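Local structure of mandelate racemase/muconate lactonizing protein (Alicyclobacillus acidocaldarius LAA1, 3QLD) at residues Q155-D158 against A159-Q163; D358-R362 against D363-R367. The protein is of unassigned function but belongs to the enolase superfamily, pairing an enolase-like N-terminal domain with a TIM-barrel-like C-terminal domain. One frame throughout, in Å; residues are numbered along the deposited sequence.

Contact 1. Residues Q155-D158 against A159-Q163; sequences QSVD and AAVEQ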
# COMPACT_ATOMS: atom_id res chain seq x y z
N GLN A 155 -10.47 -2.92 -37.62
CA GLN A 155 -10.19 -1.60 -38.13
C GLN A 155 -9.17 -0.91 -37.24
O GLN A 155 -8.23 -0.32 -37.76
CB GLN A 155 -11.47 -0.81 -38.26
CG GLN A 155 -12.49 -1.50 -39.20
CD GLN A 155 -13.91 -0.86 -39.17
OE1 GLN A 155 -14.06 0.38 -39.10
NE2 GLN A 155 -14.94 -1.70 -39.27
N SER A 156 -9.31 -1.02 -35.90
CA SER A 156 -8.32 -0.44 -34.99
C SER A 156 -6.96 -1.06 -35.19
O SER A 156 -5.97 -0.33 -35.20
CB SER A 156 -8.74 -0.63 -33.52
OG SER A 156 -9.91 0.13 -33.27
N VAL A 157 -6.89 -2.40 -35.31
CA VAL A 157 -5.61 -3.11 -35.58
C VAL A 157 -4.86 -2.67 -36.85
O VAL A 157 -3.66 -2.38 -36.84
CB VAL A 157 -5.80 -4.61 -35.66
CG1 VAL A 157 -4.41 -5.29 -35.67
CG2 VAL A 157 -6.72 -5.14 -34.46
N ASP A 158 -5.57 -2.68 -37.95
CA ASP A 158 -5.05 -2.15 -39.23
C ASP A 158 -4.46 -0.75 -39.09
O ASP A 158 -3.32 -0.51 -39.53
CB ASP A 158 -6.20 -2.11 -40.24
CG ASP A 158 -6.63 -3.50 -40.67
OD1 ASP A 158 -5.90 -4.49 -40.40
OD2 ASP A 158 -7.70 -3.64 -41.33
N ALA A 159 -5.21 0.13 -38.39
CA ALA A 159 -4.80 1.53 -38.16
C ALA A 159 -3.52 1.59 -37.36
O ALA A 159 -2.60 2.34 -37.73
CB ALA A 159 -5.91 2.32 -37.48
N ALA A 160 -3.40 0.73 -36.33
CA ALA A 160 -2.16 0.69 -35.57
C ALA A 160 -1.02 0.19 -36.43
O ALA A 160 0.11 0.66 -36.36
CB ALA A 160 -2.31 -0.20 -34.30
N VAL A 161 -1.32 -0.84 -37.20
CA VAL A 161 -0.25 -1.47 -37.98
C VAL A 161 0.24 -0.47 -39.08
O VAL A 161 1.45 -0.31 -39.28
CB VAL A 161 -0.70 -2.78 -38.63
CG1 VAL A 161 0.42 -3.36 -39.55
CG2 VAL A 161 -1.06 -3.79 -37.55
N GLU A 162 -0.72 0.22 -39.71
CA GLU A 162 -0.43 1.15 -40.80
C GLU A 162 0.54 2.19 -40.26
O GLU A 162 1.33 2.77 -41.02
CB GLU A 162 -1.71 1.80 -41.32
CG GLU A 162 -2.55 0.89 -42.24
CD GLU A 162 -4.02 1.34 -42.38
OE1 GLU A 162 -4.40 2.43 -41.88
OE2 GLU A 162 -4.81 0.58 -43.01
N GLN A 163 0.52 2.38 -38.93
CA GLN A 163 1.29 3.47 -38.32
C GLN A 163 2.66 3.02 -37.86
O GLN A 163 3.48 3.83 -37.43
CB GLN A 163 0.50 4.09 -37.19
CG GLN A 163 -0.78 4.76 -37.68
CD GLN A 163 -1.63 5.26 -36.56
OE1 GLN A 163 -1.25 6.20 -35.87
NE2 GLN A 163 -2.80 4.65 -36.37
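A159 N donates to Q155 O (3.1 Å), the first of four successive i to i+4 bonds in the alpha-helix 150-162, the crossover helix between parallel strands 137-144 and 167-171 of the barrel-like domain. A160 N repeats the bond to S156 O (3.0 Å), and the A160 methyl is turned to the strand layer, where it meets A142. V161 N reaches V157 O at 2.8 Å. Its side chain lies alongside that of V157, both pointing the same way, with V157 CG1 4.1 Å from V161 CG2. V161 CG2, anti to its own carbonyl carbon and beside the backbone N, is thereby set against V157 O; both valines also touch Y188. E162 N gives the shortest of the four bonds, 2.7 Å to D158 O. Its extended side chain runs back past that carbonyl, with E162 OE2 5.4 Å from D158 OD2, a proximity of like charges that may be eased by the salt bridge of D158 OD1 to R187 and its hydrogen bond with Y188. Q163 folds its amide back toward A159: NE2 donates to A159 O at 2.7 Å, arriving from above the carbonyl plane, 71° out of it.

Contact 2. Residues D358-R362 against D363-R367; sequences DWVDR and DAVRR
D361 accepts from A364 N as the N-cap of helix 362-368, joining the loop that follows strand 347-349 to the first helical turn. The capping bond runs from A364 N to D361 OD1 (3.1 Å), and the oxygen is met from above the carboxylate plane, 74° out of it. With CG anti to the backbone N (chi1 -176°), the carboxylate swings over the start of the helix, where the helix dipole would be expected to favour its negative charge. D363 OD2 lies 4.3 Å from D361 OD1, a like-charge approach that should work against this stabilisation. Backbone bonds continue the turn: V365 N donates to D361 O at 3.0 Å, and R366 N to R362 O. Apolar packing comes from V360 and V365, whose side chains cross obliquely with V360 CG1 3.7 Å from V365 CG2; W45 of strand 43-48 also touches V360, and V335 touches V365. Among charged groups, R362 bends at chi2 (-24°) and turns its guanidinium back along the loop, its NH2 forming a salt bridge with E43. The neighbouring nitrogen, R362 NH1, donates to V360 O at 2.8 Å, tilted from the carbonyl plane.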
# COMPACT_ATOMS: atom_id res chain seq x y z
N ASP A 358 16.61 20.76 -19.52
CA ASP A 358 16.77 21.62 -20.73
C ASP A 358 15.66 21.48 -21.76
O ASP A 358 15.47 22.37 -22.58
CB ASP A 358 18.11 21.37 -21.43
CG ASP A 358 19.28 22.01 -20.69
OD1 ASP A 358 19.00 22.74 -19.71
OD2 ASP A 358 20.48 21.82 -21.10
N TRP A 359 14.94 20.37 -21.64
CA TRP A 359 13.86 19.99 -22.49
C TRP A 359 12.49 20.46 -22.00
O TRP A 359 11.53 20.43 -22.73
CB TRP A 359 13.84 18.47 -22.64
CG TRP A 359 14.90 17.93 -23.50
CD1 TRP A 359 15.95 18.64 -24.04
CD2 TRP A 359 15.07 16.56 -23.93
NE1 TRP A 359 16.75 17.80 -24.78
CE2 TRP A 359 16.23 16.52 -24.75
CE3 TRP A 359 14.36 15.37 -23.72
CZ2 TRP A 359 16.70 15.35 -25.35
CZ3 TRP A 359 14.84 14.16 -24.32
CH2 TRP A 359 15.99 14.17 -25.12
N VAL A 360 12.40 20.89 -20.75
CA VAL A 360 11.15 21.33 -20.15
C VAL A 360 10.68 22.71 -20.62
O VAL A 360 11.42 23.70 -20.53
CB VAL A 360 11.26 21.30 -18.61
CG1 VAL A 360 9.92 21.75 -17.99
CG2 VAL A 360 11.64 19.90 -18.10
N ASP A 361 9.43 22.76 -21.08
CA ASP A 361 8.73 24.02 -21.45
C ASP A 361 8.17 24.63 -20.17
O ASP A 361 7.11 24.19 -19.66
CB ASP A 361 7.65 23.74 -22.50
CG ASP A 361 6.94 25.04 -23.01
OD1 ASP A 361 6.99 26.06 -22.34
OD2 ASP A 361 6.31 24.99 -24.09
N ARG A 362 8.90 25.61 -19.65
CA ARG A 362 8.51 26.32 -18.43
C ARG A 362 7.18 26.99 -18.57
O ARG A 362 6.42 27.03 -17.60
CB ARG A 362 9.59 27.34 -17.98
CG ARG A 362 11.05 26.83 -17.70
CD ARG A 362 11.15 25.35 -17.35
NE ARG A 362 12.42 24.97 -16.70
CZ ARG A 362 13.47 24.44 -17.35
NH1 ARG A 362 13.43 24.26 -18.67
NH2 ARG A 362 14.56 24.10 -16.67
N ASP A 363 6.83 27.51 -19.76
CA ASP A 363 5.50 28.15 -19.97
C ASP A 363 4.36 27.16 -19.89
O ASP A 363 3.27 27.48 -19.41
CB ASP A 363 5.35 28.84 -21.33
CG ASP A 363 6.20 30.12 -21.46
OD1 ASP A 363 6.31 30.89 -20.49
OD2 ASP A 363 6.74 30.36 -22.57
N ALA A 364 4.58 25.97 -20.44
CA ALA A 364 3.56 24.94 -20.38
C ALA A 364 3.40 24.48 -18.93
O ALA A 364 2.27 24.43 -18.42
CB ALA A 364 3.90 23.78 -21.35
N VAL A 365 4.51 24.22 -18.26
CA VAL A 365 4.44 23.80 -16.85
C VAL A 365 3.62 24.84 -16.07
O VAL A 365 2.72 24.49 -15.26
CB VAL A 365 5.84 23.58 -16.24
CG1 VAL A 365 5.76 23.46 -14.68
CG2 VAL A 365 6.46 22.36 -16.82
N ARG A 366 3.91 26.12 -16.31
CA ARG A 366 3.23 27.18 -15.59
C ARG A 366 1.75 27.28 -15.91
O ARG A 366 0.93 27.40 -14.97
CB ARG A 366 3.93 28.50 -15.83
CG ARG A 366 4.99 28.76 -14.82
CD ARG A 366 4.84 30.23 -14.29
NE ARG A 366 4.24 31.12 -15.31
CZ ARG A 366 3.75 32.35 -15.09
NH1 ARG A 366 3.80 32.91 -13.88
NH2 ARG A 366 3.23 33.02 -16.11
N ARG A 367 1.38 27.17 -17.19
CA ARG A 367 -0.04 27.24 -17.57
C ARG A 367 -0.87 26.10 -16.96
O ARG A 367 -2.00 26.34 -16.52
CB ARG A 367 -0.27 27.31 -19.09
CG ARG A 367 -1.82 27.26 -19.56
CD ARG A 367 -2.69 28.52 -19.14
NE ARG A 367 -4.13 28.40 -19.49
CZ ARG A 367 -5.08 27.79 -18.76
NH1 ARG A 367 -4.79 27.18 -17.60
NH2 ARG A 367 -6.35 27.76 -19.20

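Both contacts are local and partly buried, but they sit on separate elements: their centres are 33 Å apart and their nearest atoms about 20 Å, without touching. Contact 1 follows one helix of a beta-alpha-beta unit, with V157 and A160 buried and Q155, E162 and Q163 exposed. Contact 2 spans a loop and the start of a helix, with V360, A364 and V365 buried, V360 against W45 of strand 43-48 and V365 against V335. The aspartates differ accordingly. D158, in mid-helix, spends its carboxylate on R187 and Y188 outside its segments, whereas D361 turns its own to a backbone N-H of the following turn. Regular main-chain bonding dominates contact 1; contact 2 adds a side-chain cap and an arginine folded back onto its loop.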